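Local atomic coordinates of ABC transporter substrate-binding protein (Rhizobium radiobacter, PDB entry 6TFS), a protein that probably serves as the solute-binding component of an ABC transporter, a family generally associated with peptide uptake. Residues I113-A118 with R125-R130. Sequence-based numbering, arbitrary orientation.
Sequences IQKVEA and RITLTR
Glu117 and Arg125 pair through two backbone hydrogen bonds, Glu117 N to Arg125 O and Arg125 N to Glu117 O, each 2.8 Å. Their side chains add a weaker salt bridge: Glu117 OE1 lies 3.3 Å from Arg125 NH1, at the guanidinium edge, but the carboxylate and guanidinium planes are turned 70° apart, which excludes a flat two-pronged pairing. Glu117 OE2 faces Lys115 NZ at 3.6 Å, extending the charge network. A water joins Glu117 OE1 and Thr127 OG1 and lies within weak hydrogen-bonding reach of Arg125 O. Further along, Thr127 N reaches Lys115 O in an almost linear bond (179° at the hydrogen), whereas Thr127 O accepts from both Gln114 N (2.8 Å) and, weakly, Lys115 N. Two residues opposite one define a classic beta bulge, here in the antiparallel hairpin of strands 113-120 and 123-128, whose first strand edges a four-stranded sheet. Thr127 also packs its CB against Lys115 CG (3.8 Å), which chi1 of 60° places between the backbone N and carbonyl carbon. On the buried face, towards helix 88-98, Val116 CG1 lies alongside Ile126 CG1. Ile113 CG1 meets Leu128 CD2 at 3.7 Å and Ile126 CG2 at 4.1 Å; an alanine here, lacking CG1, would probably leave both of those methyls without their partner and open a gap among the buried side chains.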
loop_
_atom_site.group_PDB
_atom_site.type_symbol
_atom_site.label_atom_id
_atom_site.label_comp_id
_atom_site.label_asym_id
_atom_site.label_seq_id
_atom_site.Cartn_x
_atom_site.Cartn_y
_atom_site.Cartn_z
ATOM N N ILE A 113 -16.933 12.985 -1.884
ATOM C CA ILE A 113 -18.276 12.418 -1.665
ATOM C C ILE A 113 -19.116 13.382 -0.806
ATOM O O ILE A 113 -18.692 13.779 0.280
ATOM C CB ILE A 113 -18.261 10.969 -1.077
ATOM C CG1 ILE A 113 -17.620 9.953 -2.070
ATOM C CG2 ILE A 113 -19.674 10.525 -0.639
ATOM C CD1 ILE A 113 -17.475 8.488 -1.568
ATOM N N GLN A 114 -20.294 13.756 -1.317
ATOM C CA GLN A 114 -21.259 14.608 -0.633
ATOM C C GLN A 114 -22.201 13.711 0.201
ATOM O O GLN A 114 -22.401 13.973 1.389
ATOM C CB GLN A 114 -22.044 15.434 -1.662
ATOM C CG GLN A 114 -23.062 16.400 -1.069
ATOM C CD GLN A 114 -24.068 16.815 -2.115
ATOM O OE1 GLN A 114 -23.769 17.577 -3.045
ATOM N NE2 GLN A 114 -25.283 16.306 -1.999
ATOM N N LYS A 115 -22.754 12.647 -0.428
ATOM C CA LYS A 115 -23.669 11.701 0.216
ATOM C C LYS A 115 -23.696 10.317 -0.453
ATOM O O LYS A 115 -23.371 10.170 -1.635
ATOM C CB LYS A 115 -25.097 12.281 0.350
ATOM C CG LYS A 115 -25.776 12.652 -0.965
ATOM C CD LYS A 115 -27.188 13.171 -0.743
ATOM C CE LYS A 115 -27.751 13.808 -1.990
ATOM N NZ LYS A 115 -29.124 14.336 -1.770
ATOM N N VAL A 116 -24.063 9.306 0.349
ATOM C CA VAL A 116 -24.215 7.900 -0.038
ATOM C C VAL A 116 -25.614 7.506 0.439
ATOM O O VAL A 116 -25.917 7.624 1.629
ATOM C CB VAL A 116 -23.113 6.977 0.559
ATOM C CG1 VAL A 116 -23.246 5.559 0.013
ATOM C CG2 VAL A 116 -21.716 7.525 0.283
ATOM N N GLU A 117 -26.473 7.090 -0.496
ATOM C CA GLU A 117 -27.862 6.771 -0.190
ATOM C C GLU A 117 -28.272 5.382 -0.625
ATOM O O GLU A 117 -27.881 4.929 -1.703
ATOM C CB GLU A 117 -28.808 7.785 -0.864
ATOM C CG GLU A 117 -28.566 9.245 -0.519
ATOM C CD GLU A 117 -29.332 10.223 -1.395
ATOM O OE1 GLU A 117 -29.166 10.182 -2.638
ATOM O OE2 GLU A 117 -30.094 11.039 -0.830
ATOM N N ALA A 118 -29.105 4.733 0.193
ATOM C CA ALA A 118 -29.695 3.437 -0.123
ATOM C C ALA A 118 -31.050 3.770 -0.780
ATOM O O ALA A 118 -31.999 4.133 -0.080
ATOM C CB ALA A 118 -29.897 2.620 1.155
ATOM N N ARG A 125 -26.817 4.991 -4.311
ATOM C CA ARG A 125 -26.512 6.197 -5.068
ATOM C C ARG A 125 -25.411 6.977 -4.333
ATOM O O ARG A 125 -25.539 7.262 -3.139
ATOM C CB ARG A 125 -27.757 7.070 -5.289
ATOM C CG ARG A 125 -27.504 8.267 -6.211
ATOM C CD ARG A 125 -28.670 9.240 -6.277
ATOM N NE ARG A 125 -29.874 8.614 -6.825
ATOM C CZ ARG A 125 -31.059 8.601 -6.222
ATOM N NH1 ARG A 125 -31.224 9.204 -5.051
ATOM N NH2 ARG A 125 -32.091 7.993 -6.790
ATOM N N ILE A 126 -24.338 7.323 -5.059
ATOM C CA ILE A 126 -23.207 8.107 -4.550
ATOM C C ILE A 126 -23.211 9.444 -5.282
ATOM O O ILE A 126 -23.171 9.480 -6.517
ATOM C CB ILE A 126 -21.842 7.354 -4.687
ATOM C CG1 ILE A 126 -21.838 6.068 -3.841
ATOM C CG2 ILE A 126 -20.644 8.273 -4.314
ATOM C CD1 ILE A 126 -20.883 4.992 -4.316
ATOM N N THR A 127 -23.267 10.538 -4.513
ATOM C CA THR A 127 -23.259 11.895 -5.050
ATOM C C THR A 127 -21.948 12.557 -4.672
ATOM O O THR A 127 -21.553 12.534 -3.506
ATOM C CB THR A 127 -24.505 12.680 -4.584
ATOM O OG1 THR A 127 -25.672 11.984 -5.020
ATOM C CG2 THR A 127 -24.546 14.104 -5.134
ATOM N N LEU A 128 -21.279 13.142 -5.668
ATOM C CA LEU A 128 -20.008 13.839 -5.492
ATOM C C LEU A 128 -20.217 15.360 -5.552
ATOM O O LEU A 128 -21.030 15.833 -6.340
ATOM C CB LEU A 128 -19.009 13.409 -6.582
ATOM C CG LEU A 128 -18.598 11.929 -6.632
ATOM C CD1 LEU A 128 -17.789 11.655 -7.874
ATOM C CD2 LEU A 128 -17.794 11.534 -5.406
ATOM N N THR A 129 -19.466 16.109 -4.725
ATOM C CA THR A 129 -19.469 17.580 -4.664
ATOM C C THR A 129 -18.758 18.130 -5.911
ATOM O O THR A 129 -19.146 19.163 -6.448
ATOM C CB THR A 129 -18.741 18.052 -3.369
ATOM O OG1 THR A 129 -19.358 17.445 -2.236
ATOM C CG2 THR A 129 -18.774 19.563 -3.184
ATOM N N ARG A 130 -17.701 17.436 -6.339
ATOM C CA ARG A 130 -16.845 17.768 -7.474
ATOM C C ARG A 130 -16.333 16.457 -8.086
ATOM O O ARG A 130 -16.437 15.401 -7.456
ATOM C CB ARG A 130 -15.656 18.639 -7.002
ATOM C CG ARG A 130 -14.797 17.969 -5.925
ATOM C CD ARG A 130 -13.560 18.760 -5.563
ATOM N NE ARG A 130 -12.512 17.885 -5.025
ATOM C CZ ARG A 130 -12.350 17.599 -3.734
ATOM N NH1 ARG A 130 -13.153 18.132 -2.820
ATOM N NH2 ARG A 130 -11.374 16.789 -3.348
HETATM O O HOH W 1 -26.452 10.140 -3.263
#